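PDB 7MI0: glycosyltransferase from Rickettsia africae, which probably transfers a sugar from an activated donor to an acceptor, as a GT-B glycosyltransferase. Local coordinates for residues 182-191 and 302-313; 70-78 and 89-100. All coordinates share one frame; numbering follows the deposited sequence. Where two conformers were deposited one is given.

Contact 1. Residues 182-191 and 302-313; sequences RGVNCDYFDP and FGRTIIEGQAMK
Arg182 and Phe302 meet at the junction of the two Rossmann-like domains of this GT-B fold, where the chain leaves the first sheet, after strand 177-179, and lies along helix 304-311 of the second; in that helix Glu308 is probably the second glutamate of the EX7E motif found at the donor site of GT4 enzymes. Arg182 CG sits over the Phe302 ring, 3.4 Å from its centroid and 7° off the normal, a CH-pi contact centred on the face. The guanidinium stands farther above the same face, its plane turned 57° from the ring, and NH2 donates to Ile180 O.

Further along, Val184 and Ile307 run alongside each other in opposing senses, CG2 to CG2 at 3.5 Å, while Val184 CG1 rests on Ala311 CB at 3.9 Å. The Phe189 ring is sandwiched: Tyr188 CD2 lies above one face near the rim, and Glu308 CG approaches the opposite face, 3.9 Å from the centroid, with its carboxylate on that same side by the rim near CZ. Met312 SD stands at the ring's edge, 5.4 Å from the centroid, a Met-aromatic contact; bends at chi2 (-57°) and chi3 fold its thioether back toward Phe189. Pro191 CG closes the far end 3.8 Å from Met312 O.

Arg369 of helix 359-375 bonds to Cys186 O, Phe189 O and Ala311 O, tying loop to helix end. Direct adhesion is therefore largely apolar and CH-pi, with the carboxylate beside the Phe189 ring; Arg304 NE, in a 3.3 Å salt bridge to Glu308 OE2, and Tyr286 OH, bonded to OE1, hold that carboxylate from two directions.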
loop_
_atom_site.group_PDB
_atom_site.type_symbol
_atom_site.label_atom_id
_atom_site.label_comp_id
_atom_site.label_asym_id
_atom_site.label_seq_id
_atom_site.Cartn_x
_atom_site.Cartn_y
_atom_site.Cartn_z
ATOM N N ARG A 182 -4.134 6.019 1.926
ATOM C CA ARG A 182 -2.701 5.790 1.970
ATOM C C ARG A 182 -1.956 6.961 1.343
ATOM O O ARG A 182 -2.410 7.558 0.363
ATOM C CB ARG A 182 -2.360 4.490 1.248
ATOM C CG ARG A 182 -3.007 3.271 1.874
ATOM C CD ARG A 182 -2.542 3.097 3.303
ATOM N NE ARG A 182 -3.450 3.706 4.266
ATOM C CZ ARG A 182 -3.223 3.765 5.572
ATOM N NH1 ARG A 182 -2.101 3.300 6.100
ATOM N NH2 ARG A 182 -4.146 4.303 6.369
ATOM N N GLY A 183 -0.802 7.288 1.913
ATOM C CA GLY A 183 -0.015 8.422 1.473
ATOM C C GLY A 183 1.298 8.000 0.848
ATOM O O GLY A 183 1.841 6.942 1.164
ATOM N N VAL A 184 1.806 8.843 -0.043
ATOM C CA VAL A 184 3.107 8.657 -0.673
ATOM C C VAL A 184 4.027 9.771 -0.198
ATOM O O VAL A 184 3.621 10.937 -0.127
ATOM C CB VAL A 184 2.991 8.640 -2.212
ATOM C CG1 VAL A 184 4.331 8.916 -2.863
ATOM C CG2 VAL A 184 2.484 7.301 -2.660
ATOM N N ASN A 185 5.258 9.409 0.151
ATOM C CA ASN A 185 6.255 10.377 0.598
ATOM C C ASN A 185 6.628 11.269 -0.576
ATOM O O ASN A 185 7.458 10.902 -1.409
ATOM C CB ASN A 185 7.476 9.654 1.151
ATOM C CG ASN A 185 8.431 10.585 1.861
ATOM O OD1 ASN A 185 8.517 11.769 1.544
ATOM N ND2 ASN A 185 9.154 10.052 2.841
ATOM N N CYS A 186 6.019 12.453 -0.647
ATOM C CA CYS A 186 6.289 13.357 -1.759
ATOM C C CYS A 186 7.654 14.014 -1.664
ATOM O O CYS A 186 8.077 14.679 -2.620
ATOM C CB CYS A 186 5.200 14.415 -1.839
ATOM S SG CYS A 186 3.679 13.717 -2.445
ATOM N N ASP A 187 8.347 13.850 -0.539
ATOM C CA ASP A 187 9.721 14.315 -0.450
ATOM C C ASP A 187 10.678 13.300 -1.063
ATOM O O ASP A 187 11.655 13.686 -1.714
ATOM C CB ASP A 187 10.071 14.615 1.006
ATOM C CG ASP A 187 9.531 15.964 1.469
ATOM O OD1 ASP A 187 9.718 16.962 0.739
ATOM O OD2 ASP A 187 8.915 16.031 2.554
ATOM N N TYR A 188 10.408 12.005 -0.891
ATOM C CA TYR A 188 11.232 10.985 -1.534
ATOM C C TYR A 188 10.867 10.839 -3.009
ATOM O O TYR A 188 11.727 10.952 -3.886
ATOM C CB TYR A 188 11.094 9.644 -0.807
ATOM C CG TYR A 188 11.863 8.512 -1.466
ATOM C CD1 TYR A 188 13.195 8.279 -1.151
ATOM C CD2 TYR A 188 11.257 7.685 -2.407
ATOM C CE1 TYR A 188 13.904 7.252 -1.754
ATOM C CE2 TYR A 188 11.958 6.662 -3.018
ATOM C CZ TYR A 188 13.282 6.450 -2.686
ATOM O OH TYR A 188 13.987 5.428 -3.286
ATOM N N PHE A 189 9.593 10.574 -3.299
ATOM C CA PHE A 189 9.106 10.530 -4.679
ATOM C C PHE A 189 8.907 11.964 -5.158
ATOM O O PHE A 189 7.809 12.525 -5.128
ATOM C CB PHE A 189 7.825 9.714 -4.779
ATOM C CG PHE A 189 8.019 8.253 -4.504
ATOM C CD1 PHE A 189 8.366 7.382 -5.527
ATOM C CD2 PHE A 189 7.861 7.749 -3.224
ATOM C CE1 PHE A 189 8.551 6.036 -5.275
ATOM C CE2 PHE A 189 8.046 6.401 -2.968
ATOM C CZ PHE A 189 8.391 5.547 -3.997
ATOM N N ASP A 190 10.005 12.567 -5.600
ATOM C CA ASP A 190 10.035 13.960 -6.028
ATOM C C ASP A 190 10.902 14.069 -7.274
ATOM O O ASP A 190 12.125 13.898 -7.193
ATOM C CB ASP A 190 10.568 14.854 -4.906
ATOM C CG ASP A 190 10.618 16.330 -5.287
ATOM O OD1 ASP A 190 10.018 16.725 -6.312
ATOM O OD2 ASP A 190 11.263 17.101 -4.546
ATOM N N PRO A 191 10.310 14.343 -8.440
ATOM C CA PRO A 191 11.108 14.404 -9.676
ATOM C C PRO A 191 12.215 15.440 -9.639
ATOM O O PRO A 191 13.169 15.328 -10.418
ATOM C CB PRO A 191 10.066 14.738 -10.750
ATOM C CG PRO A 191 8.772 14.264 -10.174
ATOM C CD PRO A 191 8.874 14.536 -8.702
ATOM N N PHE A 302 -5.638 -0.719 -2.078
ATOM C CA PHE A 302 -5.165 0.549 -2.612
ATOM C C PHE A 302 -4.020 0.261 -3.572
ATOM O O PHE A 302 -3.242 -0.675 -3.355
ATOM C CB PHE A 302 -4.709 1.501 -1.501
ATOM C CG PHE A 302 -3.442 1.070 -0.817
ATOM C CD1 PHE A 302 -3.474 0.148 0.218
ATOM C CD2 PHE A 302 -2.218 1.595 -1.203
ATOM C CE1 PHE A 302 -2.310 -0.243 0.853
ATOM C CE2 PHE A 302 -1.051 1.206 -0.574
ATOM C CZ PHE A 302 -1.096 0.286 0.456
ATOM N N GLY A 303 -3.929 1.060 -4.632
ATOM C CA GLY A 303 -2.871 0.886 -5.603
ATOM C C GLY A 303 -1.658 1.725 -5.267
ATOM O O GLY A 303 -1.563 2.881 -5.691
ATOM N N ARG A 304 -0.727 1.148 -4.502
ATOM C CA ARG A 304 0.457 1.882 -4.065
ATOM C C ARG A 304 1.212 2.475 -5.247
ATOM O O ARG A 304 1.546 3.666 -5.249
ATOM C CB ARG A 304 1.378 0.968 -3.257
ATOM C CG ARG A 304 2.514 1.706 -2.579
ATOM C CD ARG A 304 3.596 0.766 -2.089
ATOM N NE ARG A 304 4.561 0.455 -3.135
ATOM C CZ ARG A 304 4.595 -0.682 -3.815
ATOM N NH1 ARG A 304 3.739 -1.663 -3.569
ATOM N NH2 ARG A 304 5.514 -0.841 -4.767
ATOM N N THR A 305 1.489 1.656 -6.266
ATOM C CA THR A 305 2.270 2.127 -7.405
ATOM C C THR A 305 1.518 3.144 -8.250
ATOM O O THR A 305 2.152 3.886 -9.005
ATOM C CB THR A 305 2.708 0.959 -8.290
ATOM O OG1 THR A 305 1.554 0.291 -8.821
ATOM C CG2 THR A 305 3.557 -0.013 -7.494
ATOM N N ILE A 306 0.190 3.195 -8.151
ATOM C CA ILE A 306 -0.548 4.258 -8.825
ATOM C C ILE A 306 -0.212 5.602 -8.201
ATOM O O ILE A 306 0.181 6.551 -8.892
ATOM C CB ILE A 306 -2.059 3.985 -8.777
ATOM C CG1 ILE A 306 -2.391 2.726 -9.574
ATOM C CG2 ILE A 306 -2.820 5.191 -9.300
ATOM C CD1 ILE A 306 -1.594 2.616 -10.848
ATOM N N ILE A 307 -0.361 5.700 -6.881
ATOM C CA ILE A 307 -0.040 6.939 -6.184
ATOM C C ILE A 307 1.434 7.288 -6.372
ATOM O O ILE A 307 1.788 8.451 -6.594
ATOM C CB ILE A 307 -0.425 6.820 -4.697
ATOM C CG1 ILE A 307 -1.775 6.128 -4.554
ATOM C CG2 ILE A 307 -0.558 8.179 -4.075
ATOM C CD1 ILE A 307 -2.237 5.996 -3.116
ATOM N N GLU A 308 2.314 6.286 -6.303
ATOM C CA GLU A 308 3.738 6.544 -6.498
ATOM C C GLU A 308 4.014 7.064 -7.901
ATOM O O GLU A 308 4.819 7.984 -8.083
ATOM C CB GLU A 308 4.552 5.279 -6.235
ATOM C CG GLU A 308 4.835 5.017 -4.774
ATOM C CD GLU A 308 5.569 3.709 -4.548
ATOM O OE1 GLU A 308 5.818 2.981 -5.534
ATOM O OE2 GLU A 308 5.894 3.411 -3.378
ATOM N N GLY A 309 3.352 6.488 -8.906
ATOM C CA GLY A 309 3.539 6.969 -10.265
ATOM C C GLY A 309 2.983 8.365 -10.474
ATOM O O GLY A 309 3.580 9.183 -11.178
ATOM N N GLN A 310 1.826 8.654 -9.878
ATOM C CA GLN A 310 1.273 9.999 -9.967
ATOM C C GLN A 310 2.198 11.016 -9.311
ATOM O O GLN A 310 2.352 12.137 -9.808
ATOM C CB GLN A 310 -0.109 10.039 -9.324
ATOM C CG GLN A 310 -1.207 9.452 -10.168
ATOM C CD GLN A 310 -2.536 9.457 -9.445
ATOM O OE1 GLN A 310 -2.663 8.907 -8.349
ATOM N NE2 GLN A 310 -3.538 10.086 -10.053
ATOM N N ALA A 311 2.824 10.642 -8.192
ATOM C CA ALA A 311 3.767 11.546 -7.543
ATOM C C ALA A 311 4.942 11.883 -8.455
ATOM O O ALA A 311 5.501 12.984 -8.370
ATOM C CB ALA A 311 4.269 10.931 -6.237
ATOM N N MET A 312 5.322 10.963 -9.336
ATOM C CA MET A 312 6.477 11.148 -10.196
ATOM C C MET A 312 6.129 11.805 -11.527
ATOM O O MET A 312 6.970 11.815 -12.433
ATOM C CB MET A 312 7.170 9.805 -10.430
ATOM C CG MET A 312 7.794 9.207 -9.181
ATOM S SD MET A 312 9.009 10.276 -8.376
ATOM C CE MET A 312 10.259 10.398 -9.653
ATOM N N LYS A 313 4.915 12.351 -11.659
ATOM C CA LYS A 313 4.488 13.098 -12.853
ATOM C C LYS A 313 4.480 12.211 -14.100
ATOM O O LYS A 313 4.948 12.602 -15.171
ATOM C CB LYS A 313 5.359 14.345 -13.081
ATOM C CG LYS A 313 5.207 15.450 -12.041
ATOM C CD LYS A 313 6.138 16.628 -12.330
ATOM C CE LYS A 313 5.752 17.871 -11.527
ATOM N NZ LYS A 313 6.626 19.047 -11.805
#

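Contact 2. Residues 70-78 and 89-100; sequences DILHIEMNS and NAKLIAEIIKKY
Ile74 and Ile96 point at one another tip to tip, CD1 to CD1 at 3.6 Å, in the middle of a strand-on-helix layer of the Rossmann-like GT-B domain. Strand 72-75 is an outermost strand of the parallel seven-stranded sheet, and helix 83-100 packs against it nearly antiparallel: the segment axes make an angle of 159° and approach to 11.8 Å, a separation bridged by side chains. The same helix leads on to strand 104-107, on the far side of strands 52-57 and 22-26, so it belongs to the beta-alpha-beta crossover that passes over the sheet. Ile56 touches Ile96, and Ile54 touches Tyr100, which carries the packing onto the neighbouring strand 52-57.

Met76 makes contact with four helix residues, Asn89, Leu92, Ile93 and Ile96. With CG anti to the backbone N and chi2 also extended, its chain runs out from the strand before chi3 bends the methyl aside. CE thereby meets Leu92 CB obliquely at 3.9 Å and approaches Ile96 CD1 end on. SD lies across Ile93 at about a right angle, 4.0 Å from CG1, with Ile93 itself backed by Ser116 and Ala119 of helix 114-122.

Toward the C-terminal end of the helix, Leu72 and Tyr100 arrive from opposite directions, and Leu72 CD2 lies 4.0 Å from Tyr100 CE1 in an oblique approach to the ring. One face of that ring is covered over its centre by Lys99 CG, from the same helix.

The polar contact lies at the other end, beyond the strand: Asn89 ND2 donates to Asn77 O at 3.2 Å, with an N-H...O angle of 156° and the donor tilted 35° from the carbonyl plane.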
loop_
_atom_site.group_PDB
_atom_site.type_symbol
_atom_site.label_atom_id
_atom_site.label_comp_id
_atom_site.label_asym_id
_atom_site.label_seq_id
_atom_site.Cartn_x
_atom_site.Cartn_y
_atom_site.Cartn_z
ATOM N N ASP A 70 15.370 3.858 16.102
ATOM C CA ASP A 70 15.356 3.912 17.564
ATOM C C ASP A 70 13.929 4.004 18.108
ATOM O O ASP A 70 13.543 4.962 18.780
ATOM C CB ASP A 70 16.219 5.068 18.077
ATOM C CG ASP A 70 16.600 4.902 19.537
ATOM O OD1 ASP A 70 16.217 3.874 20.145
ATOM O OD2 ASP A 70 17.287 5.795 20.077
ATOM N N ILE A 71 13.148 2.971 17.809
ATOM C CA ILE A 71 11.763 2.860 18.246
ATOM C C ILE A 71 11.644 1.620 19.117
ATOM O O ILE A 71 12.059 0.529 18.709
ATOM C CB ILE A 71 10.804 2.788 17.045
ATOM C CG1 ILE A 71 10.904 4.078 16.226
ATOM C CG2 ILE A 71 9.372 2.525 17.508
ATOM C CD1 ILE A 71 10.364 3.956 14.819
ATOM N N LEU A 72 11.089 1.787 20.316
ATOM C CA LEU A 72 11.010 0.679 21.258
ATOM C C LEU A 72 10.147 -0.443 20.699
ATOM O O LEU A 72 8.944 -0.262 20.488
ATOM C CB LEU A 72 10.444 1.160 22.589
ATOM C CG LEU A 72 10.317 0.032 23.615
ATOM C CD1 LEU A 72 11.684 -0.344 24.183
ATOM C CD2 LEU A 72 9.338 0.398 24.722
ATOM N N HIS A 73 10.758 -1.605 20.464
ATOM C CA HIS A 73 10.066 -2.772 19.935
ATOM C C HIS A 73 10.075 -3.893 20.963
ATOM O O HIS A 73 11.075 -4.105 21.652
ATOM C CB HIS A 73 10.708 -3.270 18.634
ATOM C CG HIS A 73 10.267 -4.644 18.231
ATOM N ND1 HIS A 73 11.019 -5.771 18.487
ATOM C CD2 HIS A 73 9.146 -5.075 17.606
ATOM C CE1 HIS A 73 10.383 -6.835 18.032
ATOM N NE2 HIS A 73 9.245 -6.440 17.491
ATOM N N ILE A 74 8.958 -4.610 21.050
ATOM C CA ILE A 74 8.799 -5.752 21.942
ATOM C C ILE A 74 8.429 -6.956 21.092
ATOM O O ILE A 74 7.355 -6.978 20.477
ATOM C CB ILE A 74 7.728 -5.498 23.012
ATOM C CG1 ILE A 74 8.191 -4.409 23.979
ATOM C CG2 ILE A 74 7.395 -6.784 23.749
ATOM C CD1 ILE A 74 7.098 -3.896 24.878
ATOM N N GLU A 75 9.313 -7.950 21.045
ATOM C CA GLU A 75 8.987 -9.177 20.338
ATOM C C GLU A 75 7.977 -9.987 21.145
ATOM O O GLU A 75 7.941 -9.929 22.375
ATOM C CB GLU A 75 10.250 -9.994 20.071
ATOM N N MET A 76 7.131 -10.728 20.430
ATOM C CA MET A 76 6.057 -11.508 21.027
ATOM C C MET A 76 5.466 -12.396 19.945
ATOM O O MET A 76 5.351 -11.976 18.793
ATOM C CB MET A 76 4.979 -10.599 21.632
ATOM C CG MET A 76 3.862 -11.330 22.353
ATOM S SD MET A 76 2.640 -10.206 23.075
ATOM C CE MET A 76 3.660 -9.302 24.239
ATOM N N ASN A 77 5.100 -13.618 20.314
ATOM C CA ASN A 77 4.685 -14.636 19.352
ATOM C C ASN A 77 3.172 -14.793 19.404
ATOM O O ASN A 77 2.629 -15.294 20.394
ATOM C CB ASN A 77 5.388 -15.962 19.638
ATOM C CG ASN A 77 6.892 -15.868 19.461
ATOM O OD1 ASN A 77 7.382 -15.143 18.590
ATOM N ND2 ASN A 77 7.635 -16.597 20.290
ATOM N N SER A 78 2.499 -14.377 18.333
ATOM C CA SER A 78 1.049 -14.477 18.255
ATOM C C SER A 78 0.630 -15.893 17.881
ATOM O O SER A 78 1.291 -16.561 17.080
ATOM C CB SER A 78 0.500 -13.490 17.224
ATOM O OG SER A 78 0.849 -13.886 15.907
ATOM N N ASN A 89 -0.945 -13.906 26.271
ATOM C CA ASN A 89 -0.515 -12.720 25.538
ATOM C C ASN A 89 -1.288 -11.497 26.006
ATOM O O ASN A 89 -0.705 -10.428 26.217
ATOM C CB ASN A 89 -0.689 -12.923 24.029
ATOM C CG ASN A 89 0.416 -13.770 23.414
ATOM O OD1 ASN A 89 1.500 -13.914 23.981
ATOM N ND2 ASN A 89 0.145 -14.328 22.241
ATOM N N ALA A 90 -2.599 -11.641 26.196
ATOM C CA ALA A 90 -3.395 -10.523 26.689
ATOM C C ALA A 90 -2.872 -10.023 28.027
ATOM O O ALA A 90 -2.860 -8.813 28.283
ATOM C CB ALA A 90 -4.863 -10.931 26.801
ATOM N N LYS A 91 -2.423 -10.937 28.894
ATOM C CA LYS A 91 -1.826 -10.514 30.155
ATOM C C LYS A 91 -0.517 -9.771 29.918
ATOM O O LYS A 91 -0.277 -8.720 30.524
ATOM C CB LYS A 91 -1.605 -11.719 31.072
ATOM N N LEU A 92 0.336 -10.293 29.032
ATOM C CA LEU A 92 1.612 -9.638 28.755
ATOM C C LEU A 92 1.397 -8.225 28.218
ATOM O O LEU A 92 2.030 -7.270 28.684
ATOM C CB LEU A 92 2.431 -10.472 27.768
ATOM C CG LEU A 92 2.821 -11.894 28.176
ATOM C CD1 LEU A 92 3.333 -12.667 26.973
ATOM C CD2 LEU A 92 3.865 -11.876 29.271
ATOM N N ILE A 93 0.497 -8.077 27.243
ATOM C CA ILE A 93 0.206 -6.757 26.688
ATOM C C ILE A 93 -0.323 -5.833 27.776
ATOM O O ILE A 93 0.108 -4.681 27.902
ATOM C CB ILE A 93 -0.787 -6.875 25.520
ATOM C CG1 ILE A 93 -0.261 -7.846 24.460
ATOM C CG2 ILE A 93 -1.057 -5.506 24.908
ATOM C CD1 ILE A 93 -1.250 -8.136 23.358
ATOM N N ALA A 94 -1.268 -6.329 28.576
ATOM C CA ALA A 94 -1.826 -5.525 29.658
ATOM C C ALA A 94 -0.738 -5.040 30.609
ATOM O O ALA A 94 -0.772 -3.892 31.068
ATOM C CB ALA A 94 -2.880 -6.329 30.417
ATOM N N GLU A 95 0.238 -5.896 30.916
ATOM C CA GLU A 95 1.329 -5.459 31.777
ATOM C C GLU A 95 2.206 -4.431 31.073
ATOM O O GLU A 95 2.692 -3.485 31.706
ATOM C CB GLU A 95 2.146 -6.661 32.238
ATOM C CG GLU A 95 1.418 -7.520 33.267
ATOM C CD GLU A 95 0.885 -6.708 34.444
ATOM O OE1 GLU A 95 1.645 -5.887 35.008
ATOM O OE2 GLU A 95 -0.300 -6.887 34.802
ATOM N N ILE A 96 2.411 -4.591 29.764
ATOM C CA ILE A 96 3.082 -3.554 28.984
ATOM C C ILE A 96 2.295 -2.251 29.054
ATOM O O ILE A 96 2.868 -1.173 29.255
ATOM C CB ILE A 96 3.281 -4.018 27.528
ATOM C CG1 ILE A 96 4.423 -5.032 27.430
ATOM C CG2 ILE A 96 3.538 -2.832 26.614
ATOM C CD1 ILE A 96 4.381 -5.873 26.166
ATOM N N ILE A 97 0.970 -2.334 28.900
ATOM C CA ILE A 97 0.129 -1.143 28.987
ATOM C C ILE A 97 0.348 -0.432 30.316
ATOM O O ILE A 97 0.636 0.769 30.356
ATOM C CB ILE A 97 -1.351 -1.515 28.789
ATOM C CG1 ILE A 97 -1.580 -2.065 27.383
ATOM C CG2 ILE A 97 -2.239 -0.310 29.045
ATOM C CD1 ILE A 97 -3.014 -2.448 27.115
ATOM N N LYS A 98 0.226 -1.169 31.425
ATOM C CA LYS A 98 0.395 -0.561 32.744
ATOM C C LYS A 98 1.794 0.015 32.913
ATOM O O LYS A 98 1.974 1.057 33.557
ATOM C CB LYS A 98 0.112 -1.590 33.839
ATOM C CG LYS A 98 -1.310 -2.128 33.840
ATOM C CD LYS A 98 -1.478 -3.253 34.852
ATOM C CE LYS A 98 -2.890 -3.827 34.817
ATOM N NZ LYS A 98 -3.920 -2.780 35.082
ATOM N N LYS A 99 2.793 -0.649 32.331
ATOM C CA LYS A 99 4.180 -0.235 32.511
ATOM C C LYS A 99 4.442 1.122 31.871
ATOM O O LYS A 99 5.021 2.014 32.501
ATOM C CB LYS A 99 5.108 -1.296 31.926
ATOM C CG LYS A 99 6.579 -0.945 31.961
ATOM C CD LYS A 99 7.395 -2.103 31.418
ATOM C CE LYS A 99 8.880 -1.813 31.450
ATOM N NZ LYS A 99 9.647 -2.974 30.920
ATOM N N TYR A 100 4.019 1.298 30.622
ATOM C CA TYR A 100 4.305 2.507 29.863
ATOM C C TYR A 100 3.132 3.480 29.828
ATOM O O TYR A 100 3.184 4.462 29.079
ATOM C CB TYR A 100 4.725 2.139 28.440
ATOM C CG TYR A 100 5.879 1.163 28.395
ATOM C CD1 TYR A 100 7.190 1.601 28.547
ATOM C CD2 TYR A 100 5.660 -0.199 28.208
ATOM C CE1 TYR A 100 8.256 0.713 28.512
ATOM C CE2 TYR A 100 6.721 -1.097 28.169
ATOM C CZ TYR A 100 8.016 -0.633 28.321
ATOM O OH TYR A 100 9.075 -1.514 28.285
#

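How the contacts relate
Contact 2 comes first along the chain and closes before contact 1 opens; their centres lie 33 Å apart, and their nearest atoms remain about 13 Å from each other. Contact 2 is local, its segments separated by ten residues and both placed at one margin of the seven-stranded sheet, near the surface. Contact 1 is long-range and buried: 110 residues intervene, and it pairs the loop following strand 177-179, the opposite margin of that sheet, with helix 304-311, which precedes strand 315-319 of the six-stranded sheet. One contact thus completes packing within the first domain, whereas the other joins the exit from that domain to the second.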